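Non-structural protein 5 (Modoc virus, PDB 2WA2) binds S-adenosylmethionine and probably methylates the cap of the viral RNA, at guanine N7 and at a ribose 2'-hydroxyl. Local coordinates at residues F33-Y36 with R37-F40; E19-K22 with R23-Q27; L216-V219 with P220-N224. The protein carries 4 engineered substitutions. All blocks are in the same frame, centred on the assembly; numbering follows the deposited sequence.

How the contacts relate
The three contacts come in the chain order 2, 1, 3. Contact 2 lies on helix 14-27 and contact 1 on the helix that follows it, 30-38, with centres about 14 Å apart. Contact 3 belongs to the methyltransferase core: it runs off strand 215-217, at one end of the seven-stranded mixed sheet, into the loop leading to strand 229-232, its centre about 14 Å from contact 1 and 17 Å from contact 2. All three touch. L25 packs against F33 and Y36, and the N224 amide reaches the backbone of contact 1, so the N-terminal helices are joined directly to a core loop.

Contact 1: F33-Y36 with R37-F40; sequences FMAY and RRRF
R37 overlaps F33 obliquely, one helical turn back, its CD 3.7 Å from F33 CE2 and the guanidinium plane only 22° from that of the ring. The arginine starts with CG wedged between its own backbone N and carbonyl carbon (chi1 82°) and then bends at chi3, which carries the chain back along the helix instead of out from it. There it runs alongside M34, both side chains pointing the same way: the sulfur SD of M34 comes to 3.0 Å from R37 NH1, and M34 CE sits over one guanidinium face, displaced toward its rim. In the backbone, R37 N bonds to F33 O at 3.0 Å, an i to i+4 bond of helix 30-38. Further on, R39 N bonds to Y36 O at 3.2 Å, an i to i+3 bond, the donor standing above the carbonyl plane. R38 folds its guanidinium across A35, whose CA lies over one face. R39 doubles back too, with Y36 CA above the centre of its guanidinium and R39 NH1 at the edge of the Y36 ring, 4.0 Å from Y36 CD1; that same NH1 bonds to R253 O. The Y36 hydroxyl is held by L250 O, and N224 ND2 bonds to the carbonyl oxygens of Y36 and R39. Three consecutive arginines thus fold back over the preceding turn. The arrangement is that of i to i+3 and i to i+4 side-chain packing around the C-terminal part of helix 30-38, beside the methyltransferase core.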
loop_
_atom_site.group_PDB
_atom_site.type_symbol
_atom_site.label_atom_id
_atom_site.label_comp_id
_atom_site.label_asym_id
_atom_site.label_seq_id
_atom_site.Cartn_x
_atom_site.Cartn_y
_atom_site.Cartn_z
ATOM N N PHE A 33 10.154 18.291 10.724
ATOM C CA PHE A 33 9.587 17.027 10.249
ATOM C C PHE A 33 8.184 16.828 10.796
ATOM O O PHE A 33 7.263 16.493 10.051
ATOM C CB PHE A 33 10.500 15.855 10.645
ATOM C CG PHE A 33 9.967 14.494 10.229
ATOM C CD1 PHE A 33 10.275 13.970 8.979
ATOM C CD2 PHE A 33 9.150 13.763 11.090
ATOM C CE1 PHE A 33 9.785 12.706 8.579
ATOM C CE2 PHE A 33 8.652 12.514 10.713
ATOM C CZ PHE A 33 8.971 11.981 9.458
ATOM N N MET A 34 8.014 17.039 12.102
ATOM C CA MET A 34 6.701 16.818 12.727
ATOM C C MET A 34 5.633 17.786 12.198
ATOM O O MET A 34 4.502 17.376 11.933
ATOM C CB MET A 34 6.800 16.810 14.270
ATOM C CG MET A 34 7.541 15.563 14.849
ATOM S SD MET A 34 6.663 14.019 14.460
ATOM C CE MET A 34 7.929 12.790 14.200
ATOM N N ALA A 35 5.993 19.059 12.037
ATOM C CA ALA A 35 5.115 20.070 11.442
ATOM C C ALA A 35 4.846 19.748 9.965
ATOM O O ALA A 35 3.720 19.847 9.502
ATOM C CB ALA A 35 5.746 21.451 11.556
ATOM N N TYR A 36 5.889 19.379 9.220
ATOM C CA TYR A 36 5.724 19.146 7.784
ATOM C C TYR A 36 4.763 17.980 7.488
ATOM O O TYR A 36 3.906 18.048 6.583
ATOM C CB TYR A 36 7.079 18.870 7.102
ATOM C CG TYR A 36 6.910 18.360 5.673
ATOM C CD1 TYR A 36 6.333 19.154 4.712
ATOM C CD2 TYR A 36 7.343 17.085 5.304
ATOM C CE1 TYR A 36 6.163 18.701 3.416
ATOM C CE2 TYR A 36 7.196 16.618 4.005
ATOM C CZ TYR A 36 6.598 17.438 3.067
ATOM O OH TYR A 36 6.424 17.054 1.778
ATOM N N ARG A 37 4.917 16.909 8.254
ATOM C CA ARG A 37 4.283 15.657 7.900
ATOM C C ARG A 37 2.761 15.689 7.947
ATOM O O ARG A 37 2.142 14.937 7.225
ATOM C CB ARG A 37 4.839 14.508 8.737
ATOM C CG ARG A 37 4.213 14.407 10.099
ATOM C CD ARG A 37 5.142 13.750 11.035
ATOM N NE ARG A 37 4.900 12.332 11.184
ATOM C CZ ARG A 37 4.488 11.771 12.318
ATOM N NH1 ARG A 37 4.235 12.519 13.396
ATOM N NH2 ARG A 37 4.320 10.464 12.377
ATOM N N ARG A 38 2.189 16.538 8.811
ATOM C CA ARG A 38 0.731 16.706 8.959
ATOM C C ARG A 38 0.125 17.878 8.181
ATOM O O ARG A 38 -1.092 18.041 8.188
ATOM C CB ARG A 38 0.363 16.892 10.447
ATOM C CG ARG A 38 1.186 17.989 11.122
ATOM C CD ARG A 38 0.449 18.790 12.201
ATOM N NE ARG A 38 1.076 20.119 12.306
ATOM C CZ ARG A 38 1.855 20.527 13.316
ATOM N NH1 ARG A 38 2.083 19.730 14.361
ATOM N NH2 ARG A 38 2.398 21.749 13.295
ATOM N N ARG A 39 0.954 18.694 7.535
ATOM C CA ARG A 39 0.493 19.897 6.834
ATOM C C ARG A 39 -0.501 19.570 5.714
ATOM O O ARG A 39 -0.149 18.925 4.726
ATOM C CB ARG A 39 1.695 20.685 6.296
ATOM C CG ARG A 39 1.464 22.180 6.078
ATOM C CD ARG A 39 2.798 22.883 5.737
ATOM N NE ARG A 39 3.682 22.985 6.911
ATOM C CZ ARG A 39 5.018 23.022 6.868
ATOM N NH1 ARG A 39 5.666 22.965 5.702
ATOM N NH2 ARG A 39 5.719 23.109 8.002
ATOM N N PHE A 40 -1.747 20.012 5.895
ATOM C CA PHE A 40 -2.857 19.769 4.947
ATOM C C PHE A 40 -3.262 18.301 4.762
ATOM O O PHE A 40 -3.896 17.951 3.756
ATOM C CB PHE A 40 -2.548 20.337 3.565
ATOM C CG PHE A 40 -2.452 21.824 3.513
ATOM C CD1 PHE A 40 -3.603 22.603 3.427
ATOM C CD2 PHE A 40 -1.207 22.447 3.505
ATOM C CE1 PHE A 40 -3.516 23.997 3.349
ATOM C CE2 PHE A 40 -1.098 23.839 3.432
ATOM C CZ PHE A 40 -2.262 24.612 3.362
#

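Contact 2: E19-K22 with R23-Q27; sequences EIWK and RKLNQ
W21 and L25 form an i to i+4 apolar pair on the buried side of helix 14-27, an amphipathic helix that also carries R23 and other exposed residues. With CG opposite the backbone N in both (chi1 166° and -175°), the two side chains leave the helix on the same side and lie alongside each other. L25 CB stands over one face of the indole, and L25 CD2 reaches its benzo ring, 3.7 Å from W21 CZ2. Helix 30-38 packs against L25 through F33 and Y36, while H227 meets the indole edge-to-face. On the surface, I20 and K24 repeat the side-by-side pairing: I20 CG2 touches K24 CD at 3.6 Å, before the lysine bends at chi3 and chi4 and its end leads away. The backbone is regular, each N-H from R23 to N26 bonding to the carbonyl four residues earlier; the shortest is L25 N to W21 O at 2.7 Å. K22 is the buried polar member. A single bend at chi2 (76°) followed by an extended tail delivers its ammonium to N160 O and to a salt bridge with E166, which would probably stabilise the positive charge there. N26 slants across it, its ND2 bonded to P161 O. One water joins the two ends, 2.8 Å from K22 NZ and, by a weak bond, 3.3 Å from N26 OD1.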
loop_
_atom_site.group_PDB
_atom_site.type_symbol
_atom_site.label_atom_id
_atom_site.label_comp_id
_atom_site.label_asym_id
_atom_site.label_seq_id
_atom_site.Cartn_x
_atom_site.Cartn_y
_atom_site.Cartn_z
ATOM N N GLU A 19 13.203 12.270 -5.742
ATOM C CA GLU A 19 14.493 12.210 -5.084
ATOM C C GLU A 19 14.817 13.514 -4.390
ATOM O O GLU A 19 15.470 13.503 -3.349
ATOM C CB GLU A 19 15.627 11.872 -6.062
ATOM C CG GLU A 19 15.806 10.379 -6.310
ATOM C CD GLU A 19 16.701 10.093 -7.521
ATOM O OE1 GLU A 19 17.601 10.930 -7.841
ATOM O OE2 GLU A 19 16.484 9.037 -8.161
ATOM N N ILE A 20 14.445 14.630 -5.021
ATOM C CA ILE A 20 14.569 15.954 -4.386
ATOM C C ILE A 20 13.749 16.009 -3.093
ATOM O O ILE A 20 14.271 16.381 -2.022
ATOM C CB ILE A 20 14.153 17.093 -5.340
ATOM C CG1 ILE A 20 15.148 17.198 -6.506
ATOM C CG2 ILE A 20 14.041 18.437 -4.566
ATOM C CD1 ILE A 20 14.620 18.143 -7.666
ATOM N N TRP A 21 12.480 15.580 -3.190
ATOM C CA TRP A 21 11.587 15.486 -2.032
ATOM C C TRP A 21 12.246 14.664 -0.934
ATOM O O TRP A 21 12.303 15.114 0.221
ATOM C CB TRP A 21 10.208 14.907 -2.410
ATOM C CG TRP A 21 9.409 14.485 -1.177
ATOM C CD1 TRP A 21 8.640 15.282 -0.396
ATOM C CD2 TRP A 21 9.343 13.160 -0.605
ATOM N NE1 TRP A 21 8.085 14.528 0.646
ATOM C CE2 TRP A 21 8.524 13.239 0.547
ATOM C CE3 TRP A 21 9.921 11.914 -0.942
ATOM C CZ2 TRP A 21 8.242 12.114 1.355
ATOM C CZ3 TRP A 21 9.653 10.801 -0.124
ATOM C CH2 TRP A 21 8.810 10.912 1.004
ATOM N N LYS A 22 12.806 13.506 -1.292
ATOM C CA LYS A 22 13.416 12.643 -0.268
ATOM C C LYS A 22 14.605 13.316 0.454
ATOM O O LYS A 22 14.746 13.226 1.682
ATOM C CB LYS A 22 13.879 11.334 -0.884
ATOM C CG LYS A 22 14.328 10.295 0.145
ATOM C CD LYS A 22 13.101 9.670 0.805
ATOM C CE LYS A 22 13.476 8.610 1.736
ATOM N NZ LYS A 22 12.258 8.019 2.384
ATOM N N ARG A 23 15.480 13.927 -0.327
ATOM C CA ARG A 23 16.697 14.545 0.224
ATOM C C ARG A 23 16.303 15.745 1.078
ATOM O O ARG A 23 16.821 15.939 2.182
ATOM C CB ARG A 23 17.649 14.927 -0.900
ATOM C CG ARG A 23 18.434 13.708 -1.418
ATOM C CD ARG A 23 19.555 14.083 -2.412
ATOM N NE ARG A 23 20.415 12.910 -2.592
ATOM C CZ ARG A 23 21.270 12.696 -3.600
ATOM N NH1 ARG A 23 21.410 13.573 -4.602
ATOM N NH2 ARG A 23 21.984 11.569 -3.609
ATOM N N LYS A 24 15.315 16.498 0.604
ATOM C CA LYS A 24 14.780 17.618 1.395
ATOM C C LYS A 24 14.091 17.141 2.676
ATOM O O LYS A 24 14.287 17.706 3.744
ATOM C CB LYS A 24 13.822 18.479 0.546
ATOM C CG LYS A 24 14.552 19.293 -0.536
ATOM C CD LYS A 24 13.621 20.159 -1.395
ATOM C CE LYS A 24 12.994 21.275 -0.625
ATOM N NZ LYS A 24 13.858 22.445 -0.621
ATOM N N LEU A 25 13.312 16.077 2.570
ATOM C CA LEU A 25 12.675 15.499 3.739
ATOM C C LEU A 25 13.715 15.155 4.792
ATOM O O LEU A 25 13.512 15.483 5.977
ATOM C CB LEU A 25 11.862 14.243 3.370
ATOM C CG LEU A 25 11.040 13.617 4.505
ATOM C CD1 LEU A 25 9.845 14.454 4.968
ATOM C CD2 LEU A 25 10.658 12.160 4.116
ATOM N N ASN A 26 14.788 14.469 4.370
ATOM C CA ASN A 26 15.842 14.017 5.273
ATOM C C ASN A 26 16.647 15.156 5.905
ATOM O O ASN A 26 17.372 14.930 6.900
ATOM C CB ASN A 26 16.796 13.069 4.555
ATOM C CG ASN A 26 16.184 11.703 4.268
ATOM O OD1 ASN A 26 15.149 11.318 4.826
ATOM N ND2 ASN A 26 16.818 10.974 3.350
ATOM N N GLN A 27 16.554 16.354 5.331
ATOM C CA GLN A 27 17.208 17.544 5.897
ATOM C C GLN A 27 16.401 18.200 7.017
ATOM O O GLN A 27 16.924 19.053 7.733
ATOM C CB GLN A 27 17.562 18.556 4.788
ATOM C CG GLN A 27 18.740 18.092 3.917
ATOM C CD GLN A 27 19.135 19.116 2.837
ATOM O OE1 GLN A 27 18.350 19.993 2.473
ATOM N NE2 GLN A 27 20.353 18.988 2.328
HETATM O O HOH W 1 12.786 8.986 4.971
#

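Contact 3: L216-V219 with P220-N224; sequences LIRV and PLSRN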
loop_
_atom_site.group_PDB
_atom_site.type_symbol
_atom_site.label_atom_id
_atom_site.label_comp_id
_atom_site.label_asym_id
_atom_site.label_seq_id
_atom_site.Cartn_x
_atom_site.Cartn_y
_atom_site.Cartn_z
ATOM N N LEU A 216 -2.669 4.062 -10.173
ATOM C CA LEU A 216 -1.904 4.353 -8.962
ATOM C C LEU A 216 -2.470 5.606 -8.341
ATOM O O LEU A 216 -2.563 6.661 -9.001
ATOM C CB LEU A 216 -0.401 4.527 -9.282
ATOM C CG LEU A 216 0.487 4.655 -8.045
ATOM C CD1 LEU A 216 0.673 3.264 -7.401
ATOM C CD2 LEU A 216 1.875 5.321 -8.357
ATOM N N ILE A 217 -2.837 5.530 -7.074
ATOM C CA ILE A 217 -3.504 6.665 -6.422
ATOM C C ILE A 217 -2.826 7.073 -5.116
ATOM O O ILE A 217 -2.188 6.245 -4.443
ATOM C CB ILE A 217 -5.027 6.399 -6.184
ATOM C CG1 ILE A 217 -5.225 5.205 -5.227
ATOM C CG2 ILE A 217 -5.768 6.216 -7.545
ATOM C CD1 ILE A 217 -6.667 4.937 -4.752
ATOM N N ARG A 218 -2.966 8.360 -4.787
ATOM C CA ARG A 218 -2.488 8.902 -3.524
ATOM C C ARG A 218 -3.679 9.080 -2.584
ATOM O O ARG A 218 -4.648 9.755 -2.924
ATOM C CB ARG A 218 -1.799 10.261 -3.774
ATOM C CG ARG A 218 -1.495 11.062 -2.512
ATOM C CD ARG A 218 -0.294 10.403 -1.794
ATOM N NE ARG A 218 0.180 11.242 -0.697
ATOM C CZ ARG A 218 1.274 11.008 0.013
ATOM N NH1 ARG A 218 1.990 9.897 -0.199
ATOM N NH2 ARG A 218 1.619 11.868 0.951
ATOM N N VAL A 219 -3.609 8.474 -1.405
ATOM C CA VAL A 219 -4.627 8.684 -0.382
ATOM C C VAL A 219 -4.256 9.980 0.368
ATOM O O VAL A 219 -3.130 10.115 0.849
ATOM C CB VAL A 219 -4.679 7.471 0.565
ATOM C CG1 VAL A 219 -5.821 7.601 1.531
ATOM C CG2 VAL A 219 -4.798 6.174 -0.261
ATOM N N PRO A 220 -5.173 10.956 0.421
ATOM C CA PRO A 220 -4.894 12.253 1.066
ATOM C C PRO A 220 -4.674 12.171 2.573
ATOM O O PRO A 220 -4.160 13.124 3.177
ATOM C CB PRO A 220 -6.138 13.100 0.733
ATOM C CG PRO A 220 -7.199 12.110 0.416
ATOM C CD PRO A 220 -6.503 10.929 -0.216
ATOM N N LEU A 221 -5.081 11.048 3.161
ATOM C CA LEU A 221 -4.762 10.698 4.544
ATOM C C LEU A 221 -3.295 10.317 4.771
ATOM O O LEU A 221 -2.827 10.309 5.914
ATOM C CB LEU A 221 -5.646 9.541 5.009
ATOM C CG LEU A 221 -7.148 9.832 5.139
ATOM C CD1 LEU A 221 -7.923 8.545 5.208
ATOM C CD2 LEU A 221 -7.372 10.554 6.406
ATOM N N SER A 222 -2.575 9.940 3.712
ATOM C CA SER A 222 -1.137 9.653 3.887
ATOM C C SER A 222 -0.413 10.914 4.343
ATOM O O SER A 222 -0.700 12.008 3.851
ATOM C CB SER A 222 -0.501 9.169 2.591
ATOM O OG SER A 222 -0.979 7.893 2.232
ATOM N N ARG A 223 0.568 10.738 5.232
ATOM C CA ARG A 223 1.356 11.870 5.737
ATOM C C ARG A 223 2.340 12.380 4.686
ATOM O O ARG A 223 2.752 11.647 3.780
ATOM C CB ARG A 223 2.105 11.483 7.003
ATOM C CG ARG A 223 1.210 11.145 8.196
ATOM C CD ARG A 223 2.104 11.106 9.426
ATOM N NE ARG A 223 1.418 10.641 10.622
ATOM C CZ ARG A 223 1.654 9.471 11.212
ATOM N NH1 ARG A 223 2.567 8.637 10.722
ATOM N NH2 ARG A 223 0.973 9.136 12.302
ATOM N N ASN A 224 2.745 13.635 4.815
ATOM C CA ASN A 224 3.623 14.208 3.798
ATOM C C ASN A 224 5.026 13.611 3.857
ATOM O O ASN A 224 5.785 13.725 2.903
ATOM C CB ASN A 224 3.715 15.721 3.932
ATOM C CG ASN A 224 2.366 16.432 3.725
ATOM O OD1 ASN A 224 1.558 16.044 2.879
ATOM N ND2 ASN A 224 2.138 17.485 4.511
HETATM O O HOH W 2 0.196 13.937 2.039
HETATM O O HOH W 3 -1.261 7.218 -0.355
#
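This is a local turn contact, where the chain leaves edge strand 215-217 and enters the loop leading to strand 229-232 of the FtsJ-like methyltransferase core. V219 to S222 make a type I beta turn, closed by S222 N bonding to V219 O at 2.9 Å. At its start V219 CG1 packs on P220 CD, 3.8 Å away, the two side chains crossing nearly at right angles; W73 of helix 66-76 touches both. R218 reaches over the turn: bent at chi2 (74°) and otherwise extended, it lays its guanidinium flat against S222, whose CB lies 3.6 Å above the R218 guanidinium plane, over its centre. R218 NH2 makes a weak bond to R223 O at 3.1 Å, and NH1 is held by the carbonyls of T226 and E228. A water in the guanidinium plane, 2.7 Å from R218 NH2, donates to S222 O and to N224 OD1, linking R218 to the last residue of the turn, S222, and to N224 beyond it. OD1 of N224 also accepts a hydrogen bond from R253 NH1. A second water accepts from V219 N and donates to S222 OG at 2.7 Å, and that hydroxyl also bonds to the E228 carboxylate. The partners found for R218 are carbonyl oxygens and a water; its positive charge is therefore probably balanced by dipoles, while its several N-H bonds hold the guanidinium against rotation over S222.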